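Local atomic coordinates of 11S globulin seed storage protein (Amaranthus hypochondriacus, PDB entry 3QAC), a protein that probably serves as a seed storage protein, a nutrient reservoir of the 11S globulin family built from two cupin domains. Residues A21-T25 / E36-E42; C47-V52 / A344-M348; D165-H169 / H320-S324; R354-V360 / A385-F391. All coordinates share one frame; numbering follows the deposited sequence.

Contact 1. Residues A21-T25 / E36-E42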
loop_
_atom_site.group_PDB
_atom_site.type_symbol
_atom_site.label_atom_id
_atom_site.label_comp_id
_atom_site.label_asym_id
_atom_site.label_seq_id
_atom_site.Cartn_x
_atom_site.Cartn_y
_atom_site.Cartn_z
ATOM N N ALA A 21 -20.277 21.522 3.776
ATOM C CA ALA A 21 -21.168 20.611 4.460
ATOM C C ALA A 21 -21.859 19.838 3.350
ATOM O O ALA A 21 -22.599 20.410 2.558
ATOM C CB ALA A 21 -22.164 21.374 5.296
ATOM N N LEU A 22 -21.583 18.545 3.277
ATOM C CA LEU A 22 -22.078 17.706 2.195
ATOM C C LEU A 22 -23.294 16.874 2.570
ATOM O O LEU A 22 -23.384 16.289 3.651
ATOM C CB LEU A 22 -20.970 16.794 1.674
ATOM C CG LEU A 22 -19.778 17.536 1.073
ATOM C CD1 LEU A 22 -18.564 16.622 0.896
ATOM C CD2 LEU A 22 -20.182 18.224 -0.267
ATOM N N GLU A 23 -24.232 16.824 1.636
ATOM C CA GLU A 23 -25.420 16.022 1.794
ATOM C C GLU A 23 -25.557 15.140 0.570
ATOM O O GLU A 23 -24.883 15.368 -0.438
ATOM C CB GLU A 23 -26.629 16.922 1.976
ATOM C CG GLU A 23 -26.403 17.966 3.046
ATOM C CD GLU A 23 -27.623 18.838 3.256
ATOM O OE1 GLU A 23 -28.749 18.330 3.085
ATOM O OE2 GLU A 23 -27.456 20.027 3.588
ATOM N N PRO A 24 -26.376 14.085 0.681
ATOM C CA PRO A 24 -26.557 13.174 -0.448
ATOM C C PRO A 24 -26.979 13.977 -1.667
ATOM O O PRO A 24 -27.747 14.924 -1.517
ATOM C CB PRO A 24 -27.715 12.272 -0.000
ATOM C CG PRO A 24 -27.746 12.372 1.471
ATOM C CD PRO A 24 -27.237 13.745 1.818
ATOM N N THR A 25 -26.470 13.626 -2.841
ATOM C CA THR A 25 -26.907 14.276 -4.072
ATOM C C THR A 25 -27.735 13.336 -4.953
ATOM O O THR A 25 -28.342 13.769 -5.927
ATOM C CB THR A 25 -25.729 14.845 -4.871
ATOM O OG1 THR A 25 -24.853 13.775 -5.242
ATOM C CG2 THR A 25 -24.977 15.889 -4.037
ATOM N N GLU A 36 -29.317 6.879 0.080
ATOM C CA GLU A 36 -28.849 8.201 -0.262
ATOM C C GLU A 36 -27.344 8.209 -0.471
ATOM O O GLU A 36 -26.571 7.774 0.403
ATOM C CB GLU A 36 -29.252 9.169 0.830
ATOM C CG GLU A 36 -30.694 8.988 1.240
ATOM C CD GLU A 36 -31.073 9.856 2.410
ATOM O OE1 GLU A 36 -31.376 9.303 3.482
ATOM O OE2 GLU A 36 -31.063 11.097 2.259
ATOM N N VAL A 37 -26.925 8.708 -1.632
ATOM C CA VAL A 37 -25.523 8.645 -2.026
ATOM C C VAL A 37 -24.916 10.031 -2.116
ATOM O O VAL A 37 -25.422 10.907 -2.852
ATOM C CB VAL A 37 -25.353 7.931 -3.371
ATOM C CG1 VAL A 37 -23.869 7.810 -3.733
ATOM C CG2 VAL A 37 -26.047 6.569 -3.335
ATOM N N TRP A 38 -23.841 10.244 -1.354
ATOM C CA TRP A 38 -23.151 11.513 -1.429
ATOM C C TRP A 38 -22.433 11.549 -2.763
ATOM O O TRP A 38 -22.273 10.517 -3.402
ATOM C CB TRP A 38 -22.185 11.703 -0.268
ATOM C CG TRP A 38 -22.833 12.269 0.963
ATOM C CD1 TRP A 38 -22.690 13.535 1.461
ATOM C CD2 TRP A 38 -23.722 11.587 1.856
ATOM N NE1 TRP A 38 -23.441 13.679 2.606
ATOM C CE2 TRP A 38 -24.081 12.492 2.868
ATOM C CE3 TRP A 38 -24.252 10.292 1.895
ATOM C CZ2 TRP A 38 -24.945 12.145 3.914
ATOM C CZ3 TRP A 38 -25.101 9.948 2.927
ATOM C CH2 TRP A 38 -25.442 10.871 3.922
ATOM N N ASP A 39 -22.013 12.737 -3.172
ATOM C CA ASP A 39 -21.333 12.923 -4.449
ATOM C C ASP A 39 -19.851 12.612 -4.296
ATOM O O ASP A 39 -19.090 13.401 -3.749
ATOM C CB ASP A 39 -21.544 14.361 -4.942
ATOM C CG ASP A 39 -20.921 14.627 -6.303
ATOM O OD1 ASP A 39 -20.302 13.723 -6.905
ATOM O OD2 ASP A 39 -21.047 15.770 -6.773
ATOM N N SER A 40 -19.442 11.460 -4.799
ATOM C CA SER A 40 -18.060 11.038 -4.692
ATOM C C SER A 40 -17.126 11.866 -5.549
ATOM O O SER A 40 -15.910 11.725 -5.431
ATOM C CB SER A 40 -17.917 9.565 -5.068
ATOM O OG SER A 40 -18.733 8.773 -4.247
ATOM N N ASN A 41 -17.678 12.719 -6.413
ATOM C CA ASN A 41 -16.833 13.573 -7.245
ATOM C C ASN A 41 -16.393 14.794 -6.484
ATOM O O ASN A 41 -15.410 15.416 -6.842
ATOM C CB ASN A 41 -17.546 14.026 -8.519
ATOM C CG ASN A 41 -17.645 12.937 -9.547
ATOM O OD1 ASN A 41 -16.636 12.365 -9.954
ATOM N ND2 ASN A 41 -18.866 12.648 -9.990
ATOM N N GLU A 42 -17.139 15.165 -5.451
ATOM C CA GLU A 42 -16.701 16.270 -4.604
ATOM C C GLU A 42 -15.213 16.147 -4.314
ATOM O O GLU A 42 -14.721 15.083 -3.935
ATOM C CB GLU A 42 -17.491 16.297 -3.298
ATOM C CG GLU A 42 -18.918 16.757 -3.490
ATOM C CD GLU A 42 -19.031 18.275 -3.612
ATOM O OE1 GLU A 42 -20.173 18.742 -3.816
ATOM O OE2 GLU A 42 -17.991 18.993 -3.493
HETATM O O HOH W 1 -22.415 14.854 -1.779
HETATM O O HOH W 2 -24.243 10.451 -5.788
#
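Beside strand 26-30, at one edge of the N-terminal cupin sheet, the lead-in 21-25 folds across the indole of Trp38, next to strand 33-37. Trp38 NE1 donates to Leu22 O at 2.8 Å, a fairly straight bond (160° at the hydrogen) that lies in the ring plane but meets the carbonyl from above its own plane. Both residues also meet Leu377 of the C-terminal half. Over one face of the same indole runs the next peptide, with Glu23 C above the rim, and then the ring of Pro24: its CG sits 3.6 Å from the centroid of the six-membered ring, 10° off the normal, a CH-pi contact square over the face. Edge and face are thus both used by three consecutive residues, which fixes how the indole is turned. Beyond the proline, Thr25 N donates to Val37 O at 2.9 Å, carrying on the pairing of two neighbouring strands, 26-30 and 33-37, in an antiparallel sheet; Pro24 CB and CG rest on Glu36 CB, whose carboxylate turns to Arg54. Water 1 also joins the two segments, donating to Glu23 O and accepting from Asp39 N. Asp39 itself opens an Asx turn, its OD1 taking Asn41 N at 2.9 Å. At the last residue of the type I turn, Glu42, folded at chi2 (-79°), brings its CD within 3.5 Å of Leu22 CD2, the two side chains lying antiparallel.

Contact 2. Residues C47-V52 / A344-M348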
loop_
_atom_site.group_PDB
_atom_site.type_symbol
_atom_site.label_atom_id
_atom_site.label_comp_id
_atom_site.label_asym_id
_atom_site.label_seq_id
_atom_site.Cartn_x
_atom_site.Cartn_y
_atom_site.Cartn_z
ATOM N N CYS A 47 -10.069 13.486 -2.626
ATOM C CA CYS A 47 -8.905 13.584 -1.775
ATOM C C CYS A 47 -8.876 12.440 -0.742
ATOM O O CYS A 47 -7.835 11.831 -0.521
ATOM C CB CYS A 47 -8.905 14.933 -1.055
ATOM S SG CYS A 47 -7.629 15.073 0.223
ATOM N N ALA A 48 -10.024 12.165 -0.116
ATOM C CA ALA A 48 -10.120 11.167 0.944
ATOM C C ALA A 48 -10.168 9.764 0.362
ATOM O O ALA A 48 -9.761 8.802 0.999
ATOM C CB ALA A 48 -11.340 11.426 1.809
ATOM N N GLY A 49 -10.652 9.655 -0.870
ATOM C CA GLY A 49 -10.725 8.366 -1.539
ATOM C C GLY A 49 -11.794 7.493 -0.919
ATOM O O GLY A 49 -11.596 6.297 -0.685
ATOM N N VAL A 50 -12.939 8.097 -0.635
ATOM C CA VAL A 50 -14.031 7.345 -0.054
ATOM C C VAL A 50 -15.323 7.763 -0.688
ATOM O O VAL A 50 -15.387 8.750 -1.425
ATOM C CB VAL A 50 -14.128 7.564 1.457
ATOM C CG1 VAL A 50 -12.803 7.171 2.143
ATOM C CG2 VAL A 50 -14.493 9.001 1.759
ATOM N N SER A 51 -16.345 6.974 -0.430
ATOM C CA SER A 51 -17.695 7.343 -0.785
ATOM C C SER A 51 -18.522 7.124 0.466
ATOM O O SER A 51 -18.152 6.361 1.356
ATOM C CB SER A 51 -18.217 6.493 -1.933
ATOM O OG SER A 51 -17.499 6.754 -3.138
ATOM N N VAL A 52 -19.628 7.826 0.557
ATOM C CA VAL A 52 -20.499 7.659 1.688
ATOM C C VAL A 52 -21.905 7.426 1.169
ATOM O O VAL A 52 -22.367 8.103 0.225
ATOM C CB VAL A 52 -20.437 8.888 2.638
ATOM C CG1 VAL A 52 -21.397 8.731 3.795
ATOM C CG2 VAL A 52 -19.021 9.087 3.156
ATOM N N ALA A 344 -4.808 10.217 9.232
ATOM C CA ALA A 344 -6.014 9.767 8.561
ATOM C C ALA A 344 -6.928 10.934 8.159
ATOM O O ALA A 344 -6.956 11.983 8.828
ATOM C CB ALA A 344 -6.772 8.797 9.471
ATOM N N HIS A 345 -7.658 10.742 7.061
ATOM C CA HIS A 345 -8.753 11.638 6.708
ATOM C C HIS A 345 -9.876 11.318 7.652
ATOM O O HIS A 345 -10.079 10.181 8.049
ATOM C CB HIS A 345 -9.261 11.422 5.269
ATOM C CG HIS A 345 -8.238 11.714 4.224
ATOM N ND1 HIS A 345 -7.879 13.000 3.874
ATOM C CD2 HIS A 345 -7.480 10.892 3.464
ATOM C CE1 HIS A 345 -6.937 12.956 2.951
ATOM N NE2 HIS A 345 -6.682 11.690 2.679
ATOM N N ASN A 346 -10.648 12.331 7.972
ATOM C CA ASN A 346 -11.735 12.137 8.878
ATOM C C ASN A 346 -13.044 12.519 8.210
ATOM O O ASN A 346 -13.275 13.694 7.901
ATOM C CB ASN A 346 -11.481 13.013 10.084
ATOM C CG ASN A 346 -12.338 12.644 11.209
ATOM O OD1 ASN A 346 -13.510 12.357 11.009
ATOM N ND2 ASN A 346 -11.771 12.616 12.415
ATOM N N ILE A 347 -13.893 11.540 7.954
ATOM C CA ILE A 347 -15.185 11.859 7.387
ATOM C C ILE A 347 -16.112 11.996 8.562
ATOM O O ILE A 347 -16.612 11.010 9.088
ATOM C CB ILE A 347 -15.709 10.814 6.376
ATOM C CG1 ILE A 347 -14.849 10.812 5.116
ATOM C CG2 ILE A 347 -17.127 11.153 5.949
ATOM C CD1 ILE A 347 -13.379 10.385 5.355
ATOM N N MET A 348 -16.289 13.233 9.000
ATOM C CA MET A 348 -17.156 13.501 10.126
ATOM C C MET A 348 -18.598 13.746 9.721
ATOM O O MET A 348 -18.939 14.772 9.136
ATOM C CB MET A 348 -16.682 14.697 10.921
ATOM C CG MET A 348 -17.775 15.117 11.868
ATOM S SD MET A 348 -17.253 16.413 12.933
ATOM C CE MET A 348 -16.808 17.629 11.715
#
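His345 lays one face of its imidazole over the end of helix 43-48, where Ala48 CA stands 3.8 Å from the ring centroid and 14° off the normal, a CH-pi contact made by the backbone rather than by a side chain. With CG anti to the carbonyl carbon (chi1 -63°), the ring reaches from just before strand 346-351 toward the helix. Ala48 CB sits nearer the root of the ring, 3.9 Å from His345 CG. Cys47 approaches obliquely: its SG lies 3.5 Å from His345 CE1, and the same sulfur is tied to Cys14 in a disulfide. The polar end of the imidazole looks to another molecule, since His345 NE2 is hydrogen-bonded to Gln172 O of the second subunit, so a residue of the C-terminal cupin meets both the N-terminal one and a neighbour in the assembly. Here the two domains meet through one sheet of each, strand 51-57 from the N-terminal half and strand 346-351 from the C-terminal half. Ile347 supplies the rest of the apolar seam. Its CG1 meets Val50 CG2 at 3.8 Å, while its CG2 branch meets Val52 CG2 at 4.0 Å, so the forked isoleucine spans two valines that point to the same side of their chain. Its terminal CD1 lies 4.2 Å from Ala48 CB. Leu163 of strand 158-164 packs against Ile347 and both valines.

Contact 3. Residues D165-H169 / H320-S324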
loop_
_atom_site.group_PDB
_atom_site.type_symbol
_atom_site.label_atom_id
_atom_site.label_comp_id
_atom_site.label_asym_id
_atom_site.label_seq_id
_atom_site.Cartn_x
_atom_site.Cartn_y
_atom_site.Cartn_z
ATOM N N ASP A 165 -14.530 2.626 1.559
ATOM C CA ASP A 165 -13.165 3.097 1.438
ATOM C C ASP A 165 -12.551 2.622 0.135
ATOM O O ASP A 165 -11.751 1.680 0.114
ATOM C CB ASP A 165 -12.342 2.630 2.632
ATOM C CG ASP A 165 -10.907 3.033 2.518
ATOM O OD1 ASP A 165 -10.667 4.018 1.789
ATOM O OD2 ASP A 165 -10.031 2.373 3.139
ATOM N N THR A 166 -12.932 3.293 -0.949
ATOM C CA THR A 166 -12.584 2.871 -2.292
ATOM C C THR A 166 -11.083 2.917 -2.483
ATOM O O THR A 166 -10.543 2.162 -3.272
ATOM C CB THR A 166 -13.262 3.772 -3.325
ATOM O OG1 THR A 166 -13.123 5.128 -2.907
ATOM C CG2 THR A 166 -14.733 3.474 -3.396
ATOM N N ALA A 167 -10.410 3.795 -1.752
ATOM C CA ALA A 167 -8.957 3.894 -1.844
ATOM C C ALA A 167 -8.198 2.851 -0.998
ATOM O O ALA A 167 -6.973 2.862 -0.953
ATOM C CB ALA A 167 -8.505 5.295 -1.462
ATOM N N ASN A 168 -8.927 1.967 -0.321
ATOM C CA ASN A 168 -8.298 0.908 0.471
ATOM C C ASN A 168 -7.455 0.027 -0.427
ATOM O O ASN A 168 -7.877 -0.308 -1.531
ATOM C CB ASN A 168 -9.368 0.047 1.160
ATOM C CG ASN A 168 -8.838 -0.682 2.415
ATOM O OD1 ASN A 168 -8.339 -1.806 2.343
ATOM N ND2 ASN A 168 -8.970 -0.040 3.559
ATOM N N HIS A 169 -6.281 -0.364 0.057
ATOM C CA HIS A 169 -5.461 -1.385 -0.598
ATOM C C HIS A 169 -6.290 -2.615 -0.963
ATOM O O HIS A 169 -6.008 -3.287 -1.954
ATOM C CB HIS A 169 -4.320 -1.823 0.327
ATOM C CG HIS A 169 -4.736 -2.820 1.372
ATOM N ND1 HIS A 169 -5.350 -2.454 2.556
ATOM C CD2 HIS A 169 -4.633 -4.173 1.402
ATOM C CE1 HIS A 169 -5.601 -3.540 3.272
ATOM N NE2 HIS A 169 -5.183 -4.595 2.593
ATOM N N HIS A 320 -7.158 -5.475 9.686
ATOM C CA HIS A 320 -7.185 -5.833 8.275
ATOM C C HIS A 320 -7.715 -4.721 7.365
ATOM O O HIS A 320 -7.158 -4.472 6.296
ATOM C CB HIS A 320 -7.932 -7.147 8.043
ATOM C CG HIS A 320 -7.039 -8.344 8.089
ATOM N ND1 HIS A 320 -6.281 -8.747 7.008
ATOM C CD2 HIS A 320 -6.749 -9.202 9.098
ATOM C CE1 HIS A 320 -5.578 -9.816 7.344
ATOM N NE2 HIS A 320 -5.845 -10.113 8.604
ATOM N N LEU A 321 -8.776 -4.053 7.795
ATOM C CA LEU A 321 -9.343 -2.975 7.002
ATOM C C LEU A 321 -8.483 -1.719 7.005
ATOM O O LEU A 321 -8.560 -0.931 6.080
ATOM C CB LEU A 321 -10.740 -2.628 7.485
ATOM C CG LEU A 321 -11.739 -3.772 7.617
ATOM C CD1 LEU A 321 -13.082 -3.229 7.179
ATOM C CD2 LEU A 321 -11.325 -4.963 6.782
ATOM N N ARG A 322 -7.667 -1.536 8.038
ATOM C CA ARG A 322 -6.907 -0.311 8.197
ATOM C C ARG A 322 -7.847 0.903 8.195
ATOM O O ARG A 322 -7.583 1.940 7.573
ATOM C CB ARG A 322 -5.846 -0.187 7.098
ATOM C CG ARG A 322 -4.815 -1.326 7.093
ATOM C CD ARG A 322 -3.914 -1.234 5.855
ATOM N NE ARG A 322 -3.109 -2.441 5.648
ATOM C CZ ARG A 322 -2.348 -2.664 4.574
ATOM N NH1 ARG A 322 -2.278 -1.760 3.598
ATOM N NH2 ARG A 322 -1.655 -3.794 4.475
ATOM N N LEU A 323 -8.968 0.759 8.879
ATOM C CA LEU A 323 -9.812 1.902 9.140
ATOM C C LEU A 323 -10.015 1.975 10.634
ATOM O O LEU A 323 -9.796 0.984 11.369
ATOM C CB LEU A 323 -11.150 1.762 8.433
ATOM C CG LEU A 323 -10.983 1.621 6.913
ATOM C CD1 LEU A 323 -12.226 1.104 6.276
ATOM C CD2 LEU A 323 -10.571 2.953 6.288
ATOM N N SER A 324 -10.417 3.154 11.085
ATOM C CA SER A 324 -10.867 3.321 12.441
ATOM C C SER A 324 -12.053 4.262 12.442
ATOM O O SER A 324 -12.492 4.726 11.394
ATOM C CB SER A 324 -9.734 3.806 13.348
ATOM O OG SER A 324 -8.857 4.661 12.653
HETATM O O HOH W 3 -9.083 -4.120 3.999
#
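Asn168 and Leu321 make the tight centre of this contact, where Asn168 ND2 donates to Leu321 O at 2.7 Å, in the carbonyl plane and in the plane of the amide. Asn168 CG lies opposite the backbone N (chi1 -157°), which carries the amide toward Leu321. The other hydrogen of the same nitrogen goes to Asp165 OD2, also 2.7 Å away, so the two bonds fix the rotation of the amide. Leu323 completes this buried part, its CD2 packed 3.2 Å from Asp165 OD2. An alanine in place of Asn168 would remove both N-H donors and is likely to leave Leu321 O and the Asp165 carboxylate without these mates, the latter freer to turn. Water 3 marks the change toward the looser side, donating to Asn168 OD1 and to His320 O. Beyond it, on the exposed flank, Arg322 lies flat on one face of His169, the guanidinium and imidazole centres 3.7 Å apart and the planes 22° from parallel. The extended arginine chain crosses the histidine at about a right angle. Asp165 to Asn168 is thus a type I turn of one cupin domain packed on the C-terminal end of helix 318-321 of the other, in the bicupin subunit of an 11S globulin.

Contact 4. Residues R354-V360 / A385-F391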
loop_
_atom_site.group_PDB
_atom_site.type_symbol
_atom_site.label_atom_id
_atom_site.label_comp_id
_atom_site.label_asym_id
_atom_site.label_seq_id
_atom_site.Cartn_x
_atom_site.Cartn_y
_atom_site.Cartn_z
ATOM N N ARG A 354 -25.956 20.331 16.464
ATOM C CA ARG A 354 -25.440 21.312 15.540
ATOM C C ARG A 354 -24.143 21.846 16.101
ATOM O O ARG A 354 -23.995 21.969 17.319
ATOM C CB ARG A 354 -26.447 22.452 15.365
ATOM C CG ARG A 354 -25.995 23.544 14.409
ATOM C CD ARG A 354 -27.126 24.531 14.122
ATOM N NE ARG A 354 -28.274 23.878 13.492
ATOM C CZ ARG A 354 -28.535 23.898 12.184
ATOM N NH1 ARG A 354 -27.726 24.548 11.350
ATOM N NH2 ARG A 354 -29.612 23.271 11.714
ATOM N N GLY A 355 -23.197 22.145 15.214
ATOM C CA GLY A 355 -21.908 22.647 15.638
ATOM C C GLY A 355 -21.296 23.640 14.677
ATOM O O GLY A 355 -21.429 23.500 13.458
ATOM N N ARG A 356 -20.654 24.667 15.225
ATOM C CA ARG A 356 -19.808 25.538 14.421
ATOM C C ARG A 356 -18.484 24.791 14.253
ATOM O O ARG A 356 -17.733 24.562 15.207
ATOM C CB ARG A 356 -19.633 26.935 15.058
ATOM C CG ARG A 356 -18.302 27.673 14.750
ATOM C CD ARG A 356 -18.482 29.056 14.079
ATOM N NE ARG A 356 -19.220 28.972 12.816
ATOM C CZ ARG A 356 -19.314 29.952 11.909
ATOM N NH1 ARG A 356 -18.701 31.120 12.103
ATOM N NH2 ARG A 356 -20.019 29.764 10.793
ATOM N N ILE A 357 -18.231 24.373 13.027
ATOM C CA ILE A 357 -17.036 23.627 12.734
ATOM C C ILE A 357 -16.116 24.500 11.923
ATOM O O ILE A 357 -16.516 25.111 10.940
ATOM C CB ILE A 357 -17.373 22.305 12.002
ATOM C CG1 ILE A 357 -18.166 21.396 12.947
ATOM C CG2 ILE A 357 -16.104 21.609 11.534
ATOM C CD1 ILE A 357 -18.797 20.213 12.274
ATOM N N GLN A 358 -14.875 24.588 12.358
ATOM C CA GLN A 358 -13.907 25.334 11.583
ATOM C C GLN A 358 -12.660 24.487 11.290
ATOM O O GLN A 358 -12.105 23.816 12.184
ATOM C CB GLN A 358 -13.564 26.676 12.241
ATOM C CG GLN A 358 -12.714 27.546 11.319
ATOM C CD GLN A 358 -12.459 28.947 11.847
ATOM O OE1 GLN A 358 -12.575 29.219 13.052
ATOM N NE2 GLN A 358 -12.088 29.842 10.943
ATOM N N ILE A 359 -12.251 24.521 10.020
ATOM C CA ILE A 359 -11.185 23.684 9.511
ATOM C C ILE A 359 -10.181 24.553 8.774
ATOM O O ILE A 359 -10.551 25.449 7.999
ATOM C CB ILE A 359 -11.739 22.606 8.566
ATOM C CG1 ILE A 359 -12.842 21.813 9.260
ATOM C CG2 ILE A 359 -10.623 21.718 8.012
ATOM C CD1 ILE A 359 -13.479 20.776 8.370
ATOM N N VAL A 360 -8.909 24.286 9.043
ATOM C CA VAL A 360 -7.807 25.060 8.506
ATOM C C VAL A 360 -6.875 24.147 7.720
ATOM O O VAL A 360 -6.637 22.996 8.114
ATOM C CB VAL A 360 -6.996 25.685 9.650
ATOM C CG1 VAL A 360 -5.788 26.462 9.111
ATOM C CG2 VAL A 360 -7.883 26.561 10.515
ATOM N N ALA A 385 -6.244 20.997 10.523
ATOM C CA ALA A 385 -6.647 21.356 11.872
ATOM C C ALA A 385 -8.124 21.700 11.944
ATOM O O ALA A 385 -8.682 22.317 11.029
ATOM C CB ALA A 385 -5.819 22.492 12.387
ATOM N N ILE A 386 -8.750 21.290 13.044
ATOM C CA ILE A 386 -10.180 21.429 13.206
ATOM C C ILE A 386 -10.607 21.633 14.667
ATOM O O ILE A 386 -9.989 21.089 15.583
ATOM C CB ILE A 386 -10.939 20.256 12.553
ATOM C CG1 ILE A 386 -12.399 20.259 12.979
ATOM C CG2 ILE A 386 -10.285 18.908 12.895
ATOM C CD1 ILE A 386 -13.214 19.208 12.320
ATOM N N VAL A 387 -11.635 22.465 14.856
ATOM C CA VAL A 387 -12.303 22.679 16.141
ATOM C C VAL A 387 -13.810 22.475 15.972
ATOM O O VAL A 387 -14.385 22.759 14.923
ATOM C CB VAL A 387 -12.007 24.089 16.724
ATOM C CG1 VAL A 387 -12.452 25.191 15.759
ATOM C CG2 VAL A 387 -12.648 24.253 18.106
ATOM N N LYS A 388 -14.447 21.919 16.983
ATOM C CA LYS A 388 -15.875 21.669 16.904
ATOM C C LYS A 388 -16.531 22.337 18.096
ATOM O O LYS A 388 -16.209 22.025 19.242
ATOM C CB LYS A 388 -16.184 20.168 16.926
ATOM C CG LYS A 388 -15.229 19.298 16.107
ATOM C CD LYS A 388 -15.788 17.875 15.969
ATOM C CE LYS A 388 -14.827 16.938 15.267
ATOM N NZ LYS A 388 -13.751 16.500 16.186
ATOM N N GLN A 389 -17.435 23.269 17.825
ATOM C CA GLN A 389 -18.117 23.989 18.888
ATOM C C GLN A 389 -19.601 23.669 18.856
ATOM O O GLN A 389 -20.321 24.072 17.938
ATOM C CB GLN A 389 -17.869 25.484 18.749
ATOM C CG GLN A 389 -18.878 26.350 19.452
ATOM C CD GLN A 389 -18.391 26.815 20.793
ATOM O OE1 GLN A 389 -17.576 27.737 20.888
ATOM N NE2 GLN A 389 -18.886 26.180 21.847
ATOM N N ALA A 390 -20.053 22.912 19.851
ATOM C CA ALA A 390 -21.464 22.558 19.959
ATOM C C ALA A 390 -22.316 23.795 20.242
ATOM O O ALA A 390 -21.869 24.751 20.885
ATOM C CB ALA A 390 -21.663 21.517 21.054
ATOM N N PHE A 391 -23.552 23.774 19.765
ATOM C CA PHE A 391 -24.506 24.797 20.165
ATOM C C PHE A 391 -25.425 24.244 21.250
ATOM O O PHE A 391 -25.150 23.181 21.819
ATOM C CB PHE A 391 -25.278 25.352 18.969
ATOM C CG PHE A 391 -24.452 26.250 18.091
ATOM C CD1 PHE A 391 -23.642 27.233 18.653
ATOM C CD2 PHE A 391 -24.479 26.117 16.708
ATOM C CE1 PHE A 391 -22.874 28.069 17.845
ATOM C CE2 PHE A 391 -23.720 26.945 15.897
ATOM C CZ PHE A 391 -22.915 27.923 16.465
#
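With CG opposite the carbonyl carbon (chi1 -73°), Phe391 turns its ring toward the neighbouring strand, while Arg354, its CG anti to the backbone N (chi1 180°), reaches out to meet the ring at its edge. Arg354 CG lies in the ring plane, 3.8 Å from Phe391 CD2, and Arg356 CB comes in obliquely, 3.7 Å from Phe391 CZ. Both arginines carry their charged ends onward to strand 366-373, in salt bridges with Glu371 and Asp369. Replacing Phe391 by an alanine is likely to open a gap beside the aliphatic stems of Arg354 and Arg356, setting them freer to move. From the backbone of the same residue, Phe391 N donates to Arg354 O at 3.1 Å, the first in a run of backbone bonds that continues with Arg356 N to Gln389 O at 2.8 Å and passes through the hydrogen-bonded pair Gln358 and Val387. The last, from Ala385 N to Val360 O, is weak. On the face carrying the isoleucines, Ile386 CD1 touches both Ile357 CG2, at 3.8 Å, and Ile359 CG1, at 4.0 Å, with Met348 packed against Ile357 and Ile386. The other face meets the second subunit, where Gln358 OE1 accepts from Glu216 N and Val387 packs on Phe215. Strands 354-360 and 385-391, 157° apart in direction, form an antiparallel pair of the C-terminal cupin beta-barrel, one face turned to its interior and the other to a subunit interface.

The four contacts trace how two cupin domains become one subunit. Contact 1 lies within the N-terminal cupin and contact 4 within the C-terminal one, their centres 20 Å apart; contacts 2 and 3, only 10 Å apart, join the two domains. Along the chain contact 1 closes before contact 2 opens, both segments of contact 3 fall between those of contact 2, and contact 4 follows last. Neighbouring strands 33-37 and 51-57 link contacts 1 and 2, with a probable hydrogen bond between Ser40 OG and Ser51 OG. Gly49 O connects contact 2 to the turn of contact 3, and Met348 passes from contact 2 into the isoleucine face of contact 4. Contacts 2 and 4 also touch the second subunit, so domain pairing and assembly share neighbouring elements.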